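Long-range contacts in L-talarate/Galactarate Dehydratase (Salmonella typhimurium, PDB 2PP0), which dehydrates both L-talarate and galactarate to 5-keto-4-deoxy-D-glucarate with the help of magnesium, and also interconverts the two acid sugars by epimerization: residues A157-V162 with L343-E348; L248-E253 with P273-E278; S295-P300 with G322-P327; F329-H334 with W352-F357. One frame throughout, in Å; residues are numbered along the deposited sequence.

Contact 1: A157-V162 with L343-E348; sequences AHRDSV and LEPWLE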
loop_
_atom_site.group_PDB
_atom_site.type_symbol
_atom_site.label_atom_id
_atom_site.label_comp_id
_atom_site.label_asym_id
_atom_site.label_seq_id
_atom_site.Cartn_x
_atom_site.Cartn_y
_atom_site.Cartn_z
ATOM N N ALA B 157 -7.329 9.726 -0.786
ATOM C CA ALA B 157 -8.252 9.942 0.312
ATOM C C ALA B 157 -9.660 9.413 0.083
ATOM O O ALA B 157 -10.116 9.264 -1.052
ATOM C CB ALA B 157 -8.313 11.431 0.638
ATOM N N HIS B 158 -10.334 9.132 1.193
ATOM C CA HIS B 158 -11.707 8.641 1.201
ATOM C C HIS B 158 -12.561 9.747 1.806
ATOM O O HIS B 158 -13.787 9.685 1.784
ATOM C CB HIS B 158 -11.805 7.364 2.047
ATOM C CG HIS B 158 -11.401 6.121 1.314
ATOM N ND1 HIS B 158 -12.224 5.496 0.400
ATOM C CD2 HIS B 158 -10.258 5.396 1.345
ATOM C CE1 HIS B 158 -11.604 4.441 -0.099
ATOM N NE2 HIS B 158 -10.409 4.358 0.458
ATOM N N ARG B 159 -11.902 10.766 2.349
ATOM C CA ARG B 159 -12.598 11.901 2.953
ATOM C C ARG B 159 -11.702 13.139 2.972
ATOM O O ARG B 159 -10.475 13.021 2.943
ATOM C CB ARG B 159 -13.060 11.550 4.374
ATOM C CG ARG B 159 -11.949 11.094 5.326
ATOM C CD ARG B 159 -12.543 10.449 6.581
ATOM N NE ARG B 159 -13.261 9.209 6.273
ATOM C CZ ARG B 159 -12.679 8.061 5.935
ATOM N NH1 ARG B 159 -11.354 7.971 5.863
ATOM N NH2 ARG B 159 -13.423 6.999 5.650
ATOM N N ASP B 160 -12.321 14.319 3.014
ATOM C CA ASP B 160 -11.592 15.589 3.017
ATOM C C ASP B 160 -11.389 16.158 4.418
ATOM O O ASP B 160 -10.700 17.167 4.588
ATOM C CB ASP B 160 -12.326 16.635 2.173
ATOM C CG ASP B 160 -12.575 16.172 0.752
ATOM O OD1 ASP B 160 -11.616 15.718 0.090
ATOM O OD2 ASP B 160 -13.737 16.273 0.301
ATOM N N SER B 161 -12.017 15.525 5.405
ATOM C CA SER B 161 -11.901 15.939 6.798
ATOM C C SER B 161 -12.135 14.702 7.668
ATOM O O SER B 161 -12.693 13.708 7.198
ATOM C CB SER B 161 -12.929 17.028 7.133
ATOM O OG SER B 161 -14.256 16.550 7.019
ATOM N N VAL B 162 -11.713 14.763 8.928
ATOM C CA VAL B 162 -11.869 13.625 9.829
ATOM C C VAL B 162 -12.495 14.005 11.171
ATOM O O VAL B 162 -12.135 15.026 11.760
ATOM C CB VAL B 162 -10.492 12.958 10.102
ATOM C CG1 VAL B 162 -10.656 11.762 11.037
ATOM C CG2 VAL B 162 -9.858 12.511 8.791
ATOM N N LEU B 343 -12.697 2.783 6.184
ATOM C CA LEU B 343 -13.825 2.900 7.111
ATOM C C LEU B 343 -13.707 4.228 7.866
ATOM O O LEU B 343 -12.609 4.758 8.016
ATOM C CB LEU B 343 -13.847 1.712 8.081
ATOM C CG LEU B 343 -13.960 0.336 7.407
ATOM C CD1 LEU B 343 -14.138 -0.744 8.468
ATOM C CD2 LEU B 343 -15.146 0.319 6.443
ATOM N N GLU B 344 -14.836 4.769 8.319
ATOM C CA GLU B 344 -14.855 6.061 9.018
ATOM C C GLU B 344 -14.009 6.024 10.301
ATOM O O GLU B 344 -14.325 5.293 11.241
ATOM C CB GLU B 344 -16.310 6.448 9.339
ATOM C CG GLU B 344 -16.556 7.915 9.718
ATOM C CD GLU B 344 -16.529 8.879 8.527
ATOM O OE1 GLU B 344 -17.045 8.523 7.447
ATOM O OE2 GLU B 344 -16.010 10.007 8.676
ATOM N N PRO B 345 -12.920 6.817 10.346
ATOM C CA PRO B 345 -12.009 6.891 11.492
ATOM C C PRO B 345 -12.223 8.101 12.405
ATOM O O PRO B 345 -13.056 8.967 12.136
ATOM C CB PRO B 345 -10.652 6.953 10.818
ATOM C CG PRO B 345 -10.941 7.939 9.707
ATOM C CD PRO B 345 -12.317 7.486 9.175
ATOM N N TRP B 346 -11.447 8.141 13.485
ATOM C CA TRP B 346 -11.479 9.234 14.454
ATOM C C TRP B 346 -10.065 9.793 14.606
ATOM O O TRP B 346 -9.089 9.038 14.556
ATOM C CB TRP B 346 -11.949 8.744 15.821
ATOM C CG TRP B 346 -13.428 8.742 16.006
ATOM C CD1 TRP B 346 -14.286 7.706 15.780
ATOM C CD2 TRP B 346 -14.224 9.830 16.483
ATOM N NE1 TRP B 346 -15.570 8.080 16.094
ATOM C CE2 TRP B 346 -15.561 9.380 16.527
ATOM C CE3 TRP B 346 -13.938 11.143 16.879
ATOM C CZ2 TRP B 346 -16.614 10.198 16.955
ATOM C CZ3 TRP B 346 -14.983 11.958 17.305
ATOM C CH2 TRP B 346 -16.305 11.480 17.340
ATOM N N LEU B 347 -9.960 11.107 14.795
ATOM C CA LEU B 347 -8.667 11.766 14.973
ATOM C C LEU B 347 -8.612 12.313 16.398
ATOM O O LEU B 347 -9.583 12.886 16.889
ATOM C CB LEU B 347 -8.496 12.917 13.968
ATOM C CG LEU B 347 -7.096 13.544 13.847
ATOM C CD1 LEU B 347 -6.152 12.540 13.218
ATOM C CD2 LEU B 347 -7.150 14.812 12.995
ATOM N N GLU B 348 -7.469 12.143 17.050
ATOM C CA GLU B 348 -7.282 12.589 18.424
ATOM C C GLU B 348 -6.603 13.946 18.490
ATOM O O GLU B 348 -5.577 14.180 17.848
ATOM C CB GLU B 348 -6.463 11.539 19.185
ATOM C CG GLU B 348 -6.016 11.955 20.575
ATOM C CD GLU B 348 -5.370 10.810 21.336
ATOM O OE1 GLU B 348 -4.560 10.068 20.725
ATOM O OE2 GLU B 348 -5.673 10.660 22.543
#

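Contact 2: L248-E253 with P273-E278; sequences LIWIEE and PIATGE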
loop_
_atom_site.group_PDB
_atom_site.type_symbol
_atom_site.label_atom_id
_atom_site.label_comp_id
_atom_site.label_asym_id
_atom_site.label_seq_id
_atom_site.Cartn_x
_atom_site.Cartn_y
_atom_site.Cartn_z
ATOM N N LEU B 248 -20.846 4.828 25.138
ATOM C CA LEU B 248 -19.536 5.300 24.709
ATOM C C LEU B 248 -19.155 4.857 23.297
ATOM O O LEU B 248 -19.584 3.803 22.825
ATOM C CB LEU B 248 -18.469 4.802 25.687
ATOM C CG LEU B 248 -18.628 5.215 27.148
ATOM C CD1 LEU B 248 -17.563 4.530 27.997
ATOM C CD2 LEU B 248 -18.516 6.724 27.262
ATOM N N ILE B 249 -18.342 5.670 22.630
ATOM C CA ILE B 249 -17.871 5.338 21.290
ATOM C C ILE B 249 -16.914 4.158 21.439
ATOM O O ILE B 249 -16.862 3.277 20.581
ATOM C CB ILE B 249 -17.120 6.524 20.634
ATOM C CG1 ILE B 249 -18.078 7.705 20.444
ATOM C CG2 ILE B 249 -16.533 6.091 19.292
ATOM C CD1 ILE B 249 -19.308 7.366 19.591
ATOM N N TRP B 250 -16.153 4.149 22.535
ATOM C CA TRP B 250 -15.226 3.055 22.809
ATOM C C TRP B 250 -14.607 3.119 24.206
ATOM O O TRP B 250 -14.687 4.137 24.890
ATOM C CB TRP B 250 -14.101 3.015 21.756
ATOM C CG TRP B 250 -13.043 4.102 21.863
ATOM C CD1 TRP B 250 -12.244 4.382 22.946
ATOM C CD2 TRP B 250 -12.645 5.016 20.832
ATOM N NE1 TRP B 250 -11.378 5.406 22.648
ATOM C CE2 TRP B 250 -11.601 5.815 21.359
ATOM C CE3 TRP B 250 -13.067 5.238 19.513
ATOM C CZ2 TRP B 250 -10.975 6.821 20.613
ATOM C CZ3 TRP B 250 -12.443 6.241 18.768
ATOM C CH2 TRP B 250 -11.408 7.019 19.324
ATOM N N ILE B 251 -14.015 2.006 24.625
ATOM C CA ILE B 251 -13.311 1.916 25.907
ATOM C C ILE B 251 -11.888 1.589 25.470
ATOM O O ILE B 251 -11.627 0.520 24.925
ATOM C CB ILE B 251 -13.851 0.775 26.796
ATOM C CG1 ILE B 251 -15.294 1.081 27.212
ATOM C CG2 ILE B 251 -12.975 0.622 28.039
ATOM C CD1 ILE B 251 -16.001 -0.082 27.887
ATOM N N GLU B 252 -10.975 2.519 25.697
ATOM C CA GLU B 252 -9.597 2.354 25.265
ATOM C C GLU B 252 -8.661 1.790 26.321
ATOM O O GLU B 252 -8.785 2.091 27.505
ATOM C CB GLU B 252 -9.075 3.705 24.776
ATOM C CG GLU B 252 -7.662 3.696 24.219
ATOM C CD GLU B 252 -7.268 5.059 23.680
ATOM O OE1 GLU B 252 -8.180 5.892 23.475
ATOM O OE2 GLU B 252 -6.063 5.295 23.449
ATOM N N GLU B 253 -7.723 0.965 25.873
ATOM C CA GLU B 253 -6.732 0.362 26.753
ATOM C C GLU B 253 -7.234 -0.033 28.139
ATOM O O GLU B 253 -6.738 0.466 29.154
ATOM C CB GLU B 253 -5.536 1.302 26.901
ATOM C CG GLU B 253 -4.698 1.419 25.646
ATOM C CD GLU B 253 -3.255 1.766 25.945
ATOM O OE1 GLU B 253 -3.002 2.880 26.452
ATOM O OE2 GLU B 253 -2.373 0.919 25.675
ATOM N N PRO B 273 -17.601 -0.775 21.877
ATOM C CA PRO B 273 -16.345 -1.084 21.192
ATOM C C PRO B 273 -15.142 -0.988 22.126
ATOM O O PRO B 273 -15.133 -0.189 23.065
ATOM C CB PRO B 273 -16.294 -0.036 20.083
ATOM C CG PRO B 273 -17.752 0.176 19.764
ATOM C CD PRO B 273 -18.356 0.260 21.147
ATOM N N ILE B 274 -14.135 -1.817 21.870
ATOM C CA ILE B 274 -12.906 -1.809 22.664
ATOM C C ILE B 274 -11.821 -1.260 21.746
ATOM O O ILE B 274 -11.774 -1.615 20.571
ATOM C CB ILE B 274 -12.510 -3.239 23.121
ATOM C CG1 ILE B 274 -13.559 -3.781 24.096
ATOM C CG2 ILE B 274 -11.125 -3.222 23.784
ATOM C CD1 ILE B 274 -13.728 -2.933 25.344
ATOM N N ALA B 275 -10.966 -0.394 22.276
ATOM C CA ALA B 275 -9.889 0.196 21.490
ATOM C C ALA B 275 -8.538 0.014 22.171
ATOM O O ALA B 275 -8.455 0.020 23.397
ATOM C CB ALA B 275 -10.156 1.681 21.276
ATOM N N THR B 276 -7.486 -0.146 21.373
ATOM C CA THR B 276 -6.143 -0.294 21.922
ATOM C C THR B 276 -5.077 -0.264 20.835
ATOM O O THR B 276 -5.386 -0.328 19.634
ATOM C CB THR B 276 -5.995 -1.613 22.716
ATOM O OG1 THR B 276 -4.749 -1.602 23.428
ATOM C CG2 THR B 276 -6.022 -2.812 21.772
ATOM N N GLY B 277 -3.819 -0.142 21.263
ATOM C CA GLY B 277 -2.711 -0.140 20.320
ATOM C C GLY B 277 -1.694 0.989 20.366
ATOM O O GLY B 277 -0.615 0.856 19.787
ATOM N N GLU B 278 -1.999 2.085 21.052
ATOM C CA GLU B 278 -1.079 3.217 21.093
ATOM C C GLU B 278 0.352 2.898 21.540
ATOM O O GLU B 278 1.312 3.504 21.046
ATOM C CB GLU B 278 -1.641 4.344 21.980
ATOM C CG GLU B 278 -1.313 4.209 23.461
ATOM C CD GLU B 278 -1.167 5.558 24.147
ATOM O OE1 GLU B 278 -2.106 5.985 24.845
ATOM O OE2 GLU B 278 -0.107 6.198 23.974
HETATM O O HOH W 1 -4.532 3.026 22.477
HETATM O O HOH W 2 -4.030 -1.517 25.963
HETATM O O HOH W 3 -1.554 -0.077 23.492
#

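Contact 3: S295-P300 with G322-P327; sequences SDFVQP and GRKLAP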
loop_
_atom_site.group_PDB
_atom_site.type_symbol
_atom_site.label_atom_id
_atom_site.label_comp_id
_atom_site.label_asym_id
_atom_site.label_seq_id
_atom_site.Cartn_x
_atom_site.Cartn_y
_atom_site.Cartn_z
ATOM N N SER B 295 -9.308 -5.969 19.496
ATOM C CA SER B 295 -10.124 -4.764 19.564
ATOM C C SER B 295 -10.956 -4.415 18.331
ATOM O O SER B 295 -10.675 -4.862 17.219
ATOM C CB SER B 295 -9.226 -3.570 19.904
ATOM O OG SER B 295 -8.226 -3.397 18.905
ATOM N N ASP B 296 -11.972 -3.588 18.564
ATOM C CA ASP B 296 -12.888 -3.112 17.532
ATOM C C ASP B 296 -12.266 -1.915 16.812
ATOM O O ASP B 296 -12.506 -1.692 15.621
ATOM C CB ASP B 296 -14.216 -2.722 18.189
ATOM C CG ASP B 296 -14.836 -3.878 18.957
ATOM O OD1 ASP B 296 -15.279 -4.846 18.307
ATOM O OD2 ASP B 296 -14.864 -3.828 20.206
ATOM N N PHE B 297 -11.477 -1.141 17.553
ATOM C CA PHE B 297 -10.763 0.015 17.007
ATOM C C PHE B 297 -9.270 -0.261 17.157
ATOM O O PHE B 297 -8.814 -0.659 18.234
ATOM C CB PHE B 297 -11.076 1.306 17.780
ATOM C CG PHE B 297 -12.387 1.948 17.418
ATOM C CD1 PHE B 297 -13.583 1.482 17.954
ATOM C CD2 PHE B 297 -12.419 3.039 16.549
ATOM C CE1 PHE B 297 -14.794 2.092 17.632
ATOM C CE2 PHE B 297 -13.624 3.657 16.220
ATOM C CZ PHE B 297 -14.815 3.183 16.763
ATOM N N VAL B 298 -8.515 -0.061 16.084
ATOM C CA VAL B 298 -7.072 -0.260 16.115
ATOM C C VAL B 298 -6.452 1.129 16.211
ATOM O O VAL B 298 -6.744 2.006 15.389
ATOM C CB VAL B 298 -6.582 -0.981 14.842
ATOM C CG1 VAL B 298 -5.068 -1.107 14.853
ATOM C CG2 VAL B 298 -7.226 -2.364 14.758
ATOM N N GLN B 299 -5.598 1.333 17.212
ATOM C CA GLN B 299 -4.984 2.635 17.427
ATOM C C GLN B 299 -3.470 2.683 17.268
ATOM O O GLN B 299 -2.724 2.742 18.255
ATOM C CB GLN B 299 -5.372 3.145 18.810
ATOM C CG GLN B 299 -6.875 3.205 18.995
ATOM C CD GLN B 299 -7.272 3.606 20.391
ATOM O OE1 GLN B 299 -7.023 2.874 21.355
ATOM N NE2 GLN B 299 -7.890 4.776 20.517
ATOM N N PRO B 300 -2.992 2.666 16.017
ATOM C CA PRO B 300 -1.551 2.713 15.803
ATOM C C PRO B 300 -1.032 4.146 15.913
ATOM O O PRO B 300 -1.801 5.110 15.868
ATOM C CB PRO B 300 -1.391 2.104 14.416
ATOM C CG PRO B 300 -2.633 2.573 13.706
ATOM C CD PRO B 300 -3.725 2.493 14.746
ATOM N N GLY B 322 -11.967 -5.776 9.132
ATOM C CA GLY B 322 -13.172 -5.013 9.415
ATOM C C GLY B 322 -13.168 -4.123 10.640
ATOM O O GLY B 322 -14.234 -3.781 11.158
ATOM N N ARG B 323 -11.985 -3.722 11.098
ATOM C CA ARG B 323 -11.871 -2.868 12.276
ATOM C C ARG B 323 -11.839 -1.383 11.911
ATOM O O ARG B 323 -11.485 -1.018 10.790
ATOM C CB ARG B 323 -10.585 -3.203 13.042
ATOM C CG ARG B 323 -10.364 -4.677 13.297
ATOM C CD ARG B 323 -11.526 -5.299 14.059
ATOM N NE ARG B 323 -11.229 -6.679 14.452
ATOM C CZ ARG B 323 -12.073 -7.464 15.110
ATOM N NH1 ARG B 323 -13.274 -7.013 15.450
ATOM N NH2 ARG B 323 -11.710 -8.697 15.442
ATOM N N LYS B 324 -12.200 -0.534 12.867
ATOM C CA LYS B 324 -12.173 0.912 12.663
ATOM C C LYS B 324 -10.777 1.396 13.044
ATOM O O LYS B 324 -10.028 0.687 13.728
ATOM C CB LYS B 324 -13.201 1.609 13.559
ATOM C CG LYS B 324 -14.662 1.283 13.262
ATOM C CD LYS B 324 -15.111 1.864 11.928
ATOM C CE LYS B 324 -16.626 1.752 11.761
ATOM N NZ LYS B 324 -17.367 2.441 12.866
ATOM N N LEU B 325 -10.436 2.608 12.616
ATOM C CA LEU B 325 -9.135 3.180 12.915
ATOM C C LEU B 325 -9.248 4.464 13.732
ATOM O O LEU B 325 -10.095 5.313 13.470
ATOM C CB LEU B 325 -8.376 3.483 11.616
ATOM C CG LEU B 325 -6.924 3.941 11.787
ATOM C CD1 LEU B 325 -6.066 2.729 12.139
ATOM C CD2 LEU B 325 -6.415 4.587 10.505
ATOM N N ALA B 326 -8.389 4.593 14.737
ATOM C CA ALA B 326 -8.350 5.782 15.579
ATOM C C ALA B 326 -6.902 5.949 16.028
ATOM O O ALA B 326 -6.528 5.541 17.137
ATOM C CB ALA B 326 -9.271 5.625 16.782
ATOM N N PRO B 327 -6.064 6.549 15.161
ATOM C CA PRO B 327 -4.641 6.788 15.429
ATOM C C PRO B 327 -4.420 7.573 16.719
ATOM O O PRO B 327 -5.259 8.381 17.130
ATOM C CB PRO B 327 -4.175 7.576 14.204
ATOM C CG PRO B 327 -5.144 7.176 13.129
ATOM C CD PRO B 327 -6.457 7.144 13.869
HETATM O O HOH W 4 -14.990 -4.803 15.045
HETATM O O HOH W 5 -7.315 7.549 19.444
#

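Contact 4: F329-H334 with W352-F357; sequences FAMEVH and WLNPLF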
loop_
_atom_site.group_PDB
_atom_site.type_symbol
_atom_site.label_atom_id
_atom_site.label_comp_id
_atom_site.label_asym_id
_atom_site.label_seq_id
_atom_site.Cartn_x
_atom_site.Cartn_y
_atom_site.Cartn_z
ATOM N N PHE B 329 -2.401 10.347 19.020
ATOM C CA PHE B 329 -1.562 11.544 18.994
ATOM C C PHE B 329 -1.222 12.001 17.574
ATOM O O PHE B 329 -1.967 11.737 16.629
ATOM C CB PHE B 329 -0.278 11.234 19.786
ATOM C CG PHE B 329 0.514 12.447 20.215
ATOM C CD1 PHE B 329 -0.107 13.532 20.825
ATOM C CD2 PHE B 329 1.900 12.460 20.080
ATOM C CE1 PHE B 329 0.646 14.613 21.301
ATOM C CE2 PHE B 329 2.660 13.529 20.551
ATOM C CZ PHE B 329 2.032 14.608 21.165
ATOM N N ALA B 330 -0.100 12.706 17.454
ATOM C CA ALA B 330 0.423 13.233 16.193
ATOM C C ALA B 330 -0.613 13.467 15.088
ATOM O O ALA B 330 -0.480 12.925 13.989
ATOM C CB ALA B 330 1.529 12.311 15.683
ATOM N N MET B 331 -1.628 14.285 15.368
ATOM C CA MET B 331 -2.662 14.558 14.372
ATOM C C MET B 331 -2.084 15.195 13.109
ATOM O O MET B 331 -2.661 15.075 12.024
ATOM C CB MET B 331 -3.776 15.446 14.965
ATOM C CG MET B 331 -3.318 16.760 15.591
ATOM S SD MET B 331 -4.685 17.720 16.315
ATOM C CE MET B 331 -3.924 19.344 16.356
ATOM N N GLU B 332 -0.933 15.844 13.250
ATOM C CA GLU B 332 -0.274 16.494 12.119
ATOM C C GLU B 332 0.084 15.463 11.053
ATOM O O GLU B 332 0.172 15.780 9.863
ATOM C CB GLU B 332 0.990 17.226 12.586
ATOM C CG GLU B 332 0.743 18.431 13.517
ATOM C CD GLU B 332 0.226 18.051 14.903
ATOM O OE1 GLU B 332 0.369 16.875 15.311
ATOM O OE2 GLU B 332 -0.311 18.940 15.600
ATOM N N VAL B 333 0.289 14.223 11.486
ATOM C CA VAL B 333 0.609 13.140 10.566
ATOM C C VAL B 333 -0.598 12.225 10.368
ATOM O O VAL B 333 -0.925 11.846 9.240
ATOM C CB VAL B 333 1.781 12.280 11.089
ATOM C CG1 VAL B 333 2.011 11.106 10.158
ATOM C CG2 VAL B 333 3.048 13.133 11.205
ATOM N N HIS B 334 -1.265 11.875 11.461
ATOM C CA HIS B 334 -2.406 10.975 11.379
ATOM C C HIS B 334 -3.638 11.511 10.649
ATOM O O HIS B 334 -4.509 10.730 10.263
ATOM C CB HIS B 334 -2.795 10.489 12.778
ATOM C CG HIS B 334 -1.696 9.751 13.482
ATOM N ND1 HIS B 334 -0.946 8.772 12.868
ATOM C CD2 HIS B 334 -1.228 9.842 14.749
ATOM C CE1 HIS B 334 -0.062 8.293 13.725
ATOM N NE2 HIS B 334 -0.212 8.925 14.873
ATOM N N TRP B 352 -0.633 20.403 22.186
ATOM C CA TRP B 352 0.780 20.322 22.524
ATOM C C TRP B 352 1.777 20.656 21.426
ATOM O O TRP B 352 2.724 21.406 21.653
ATOM C CB TRP B 352 1.098 18.925 23.062
ATOM C CG TRP B 352 0.341 18.556 24.303
ATOM C CD1 TRP B 352 -0.579 19.319 24.970
ATOM C CD2 TRP B 352 0.435 17.322 25.020
ATOM N NE1 TRP B 352 -1.065 18.633 26.059
ATOM C CE2 TRP B 352 -0.459 17.403 26.112
ATOM C CE3 TRP B 352 1.188 16.154 24.847
ATOM C CZ2 TRP B 352 -0.620 16.361 27.026
ATOM C CZ3 TRP B 352 1.028 15.116 25.755
ATOM C CH2 TRP B 352 0.130 15.228 26.831
ATOM N N LEU B 353 1.573 20.096 20.239
ATOM C CA LEU B 353 2.496 20.321 19.134
ATOM C C LEU B 353 2.242 21.576 18.301
ATOM O O LEU B 353 3.062 21.928 17.456
ATOM C CB LEU B 353 2.508 19.092 18.215
ATOM C CG LEU B 353 2.738 17.744 18.917
ATOM C CD1 LEU B 353 2.830 16.632 17.879
ATOM C CD2 LEU B 353 4.018 17.798 19.751
ATOM N N ASN B 354 1.119 22.252 18.535
ATOM C CA ASN B 354 0.788 23.459 17.769
ATOM C C ASN B 354 1.952 24.430 17.578
ATOM O O ASN B 354 2.219 24.862 16.463
ATOM C CB ASN B 354 -0.384 24.220 18.409
ATOM C CG ASN B 354 -1.705 23.514 18.231
ATOM O OD1 ASN B 354 -1.843 22.636 17.377
ATOM N ND2 ASN B 354 -2.698 23.902 19.027
ATOM N N PRO B 355 2.663 24.783 18.665
ATOM C CA PRO B 355 3.791 25.715 18.560
ATOM C C PRO B 355 5.016 25.264 17.757
ATOM O O PRO B 355 5.890 26.075 17.453
ATOM C CB PRO B 355 4.130 26.015 20.024
ATOM C CG PRO B 355 3.701 24.772 20.737
ATOM C CD PRO B 355 2.398 24.435 20.073
ATOM N N LEU B 356 5.090 23.986 17.403
ATOM C CA LEU B 356 6.237 23.500 16.639
ATOM C C LEU B 356 6.139 23.877 15.166
ATOM O O LEU B 356 7.141 23.892 14.449
ATOM C CB LEU B 356 6.348 21.973 16.734
ATOM C CG LEU B 356 6.749 21.330 18.060
ATOM C CD1 LEU B 356 6.804 19.823 17.866
ATOM C CD2 LEU B 356 8.108 21.856 18.520
ATOM N N PHE B 357 4.927 24.183 14.722
ATOM C CA PHE B 357 4.695 24.512 13.321
ATOM C C PHE B 357 4.121 25.903 13.081
ATOM O O PHE B 357 3.437 26.468 13.932
ATOM C CB PHE B 357 3.764 23.462 12.719
ATOM C CG PHE B 357 4.196 22.049 12.992
ATOM C CD1 PHE B 357 5.344 21.532 12.403
ATOM C CD2 PHE B 357 3.466 21.243 13.859
ATOM C CE1 PHE B 357 5.762 20.229 12.672
ATOM C CE2 PHE B 357 3.873 19.938 14.136
ATOM C CZ PHE B 357 5.024 19.432 13.541
HETATM O O HOH W 6 -0.771 19.012 18.874
#

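Contact 1: A157-V162 with L343-E348
R159 lies flat on P345: CD of the proline sits 3.3 Å above the guanidinium plane, over its centre, and CZ is the guanidinium atom it comes closest to. The two side chains arrive from opposite directions. R159 reaches this position with CG set between its own backbone N and carbonyl carbon (chi1 57°) and a further bend at chi3. E344 approaches the same guanidinium differently, its carboxylate plane turned 81° from it, with OE2 3.7 Å from R159 NE. That makes a long salt bridge, and each partner has a stronger hold elsewhere: R159 NH1 on the carbonyl O of Y341, and E344 OE2 on R367. Between R159 NH2 and L343 O, 3.4 Å apart, the angle is too poor for a hydrogen bond. Beyond this polar end the chains become strands. V162 belongs to strand 161-166 and L347 to strand 346-349, which run parallel as neighbours, with L347 bonded through its backbone to Q163; W346 is likewise bonded to L325 on the other side. The first and last strands thereby meet, closing the (beta/alpha)7-beta barrel of the enolase superfamily. At this seam V162 crosses L347 at about a right angle. CG1, anti to the backbone N of V162 (chi1 -180°), lies 3.8 Å from CB of L347 and 4.1 Å from CG of P345, while L335 and S338 of helix 331-339 pack on the same valine. One residue past L347, the substrate-binding E348 forms a salt bridge with K195.

Contact 2: L248-E253 with P273-E278
W250 packs its CB on CB of P273 at 4.1 Å and lies closer still, 3.6 Å from the same atom, to P273 O. The first torsion (chi1 74°) sets CG between the backbone N and the carbonyl carbon, and from there the indole spreads over A275, whose CB lies 3.8 Å from both CG and CD1. This CH-pi contact is over the face, offset toward the rim of the indole and 16° off the five-membered ring's normal. NE1 makes a weak bond of 3.3 Å to OE1 of E252, an oxygen also held by K195. Farther out, the ring meets W346 edge-to-face.

The backbones beneath are parallel neighbours in the barrel sheet, strands 251-252 and 274-276 of a beta-alpha-beta unit whose crossover is helix 260-269. I251 N bonds to P273 O at 2.9 Å, A275 N to I251 O, and E253 N to A275 O at 2.7 Å.

Two magnesium ligands, E252 and E278, stand at the C-terminal strand ends. A water donates to E252 OE2 (2.9 Å) and accepts from E278 N (3.1 Å), while E278 OE2 forms a salt bridge with R304. E253 turns its CG to T276 OG1, and a second water joins that hydroxyl to E253 OE2.

Contact 3: S295-P300 with G322-P327
F297 is in register with K324 and V298 with L325, in parallel. K324 N donates to D296 O at 3.0 Å, V298 N to K324 O at 2.9 Å and A326 N to V298 O at 3.1 Å, each with an N-H...O angle above 160°. CA-H...O contacts accompany these bonds, as from F297 CA to K324 O.

Among the apolar contacts, F297 and K324 lie side by side, so that CB of K324 comes over one face of the phenyl ring, 3.7 Å from its centroid and 26° off the normal: a CH-pi contact. On the face of the sheet that carries V298 and L325, CD1 of L325 reaches CD of P300 at 3.5 Å. These are neighbouring strands, 297-298 and 324-325, of the enolase-superfamily barrel, and helix 308-320, which links them, packs against V298, P300, L325 and P327.

Charged and polar groups gather at the N-terminal end. With CG anti to the carbonyl carbon (chi1 -48°) and a bend at chi2, R323 carries its guanidinium over S295 O, which lies 3.2 Å above the plane, off centre. NH1 stays 4.1 Å from OD1 of D296, beyond a salt bridge; a water in the guanidinium plane spans the gap, accepting from NH1 at 2.8 Å. D296 OD2 instead takes the backbone N of I274. At the opposite end, NE2 of Q299 donates to OE1 of E252.

Contact 4: F329-H334 with W352-F357
A330 and L353 bring the two backbones nearest each other, yet their CA atoms remain 7.9 Å apart, so side chains bridge the gap. F329 and A330 both have positive phi, and A330 then serves as N-cap of helix 331-339; its carbonyl O receives both V333 N and H334 N. Opposite, residues 354-356 form a short 3-10 turn in which L356 N bonds to L353 O.

L353 touches both F329 and E332. Its CG meets CZ of F329 at 3.9 Å, the two side chains coming from opposite directions, and its CD1 lies 3.6 Å from OE1 of E332. F329 is extended toward it, CG anti to the backbone N (chi1 -163°). The phenyl ring also approaches W352, CE1 to CE3 at 3.9 Å, with planes 67° apart.

The contact lies where the barrel domain of the enolase-superfamily fold meets the N-terminal capping domain. Residues 329-334 lead from a barrel strand into its helix, whereas L353 and W352 rest on strands 28-40 and 57-69 of the capping domain. The substrate-binding K82 makes a cation-pi contact with F329 and also touches W352, which places this aromatic pair beside the pocket.

With CG anti to the carbonyl carbon (chi1 -66°), E332 sets that atom 3.5 Å from CE2 of F357; the bend at chi2 then turns the carboxylate alongside L353, OE2 by CB and OE1 by CD1. Its buried end is linked to the loop by a water that accepts from L353 N at 2.9 Å and donates weakly to E332 OE2. M331 adds its CE, 4.0 Å from OD1 of N354.

Overall arrangement
Contacts 2 and 3 are successive steps round the barrel, their centres 8 Å apart and joined by T276 O and Q299 N at 2.9 Å. Contact 1 carries the circuit on from contact 3, with L343 CD1 3.5 Å from R323 O, and touches contact 2 where W346 NE1 lies 3.9 Å from I249 CG2. Contact 4 lies farther off, about 22 Å from contact 2 between centres, at the junction with the capping domain; E348 OE1, 2.8 Å from F329 N, ties it to contact 1. The active site collects residues from several of them: magnesium ligands E252 and E278 from contact 2, substrate-binding E348 from contact 1, and H328, the proton donor/acceptor, between contacts 3 and 4.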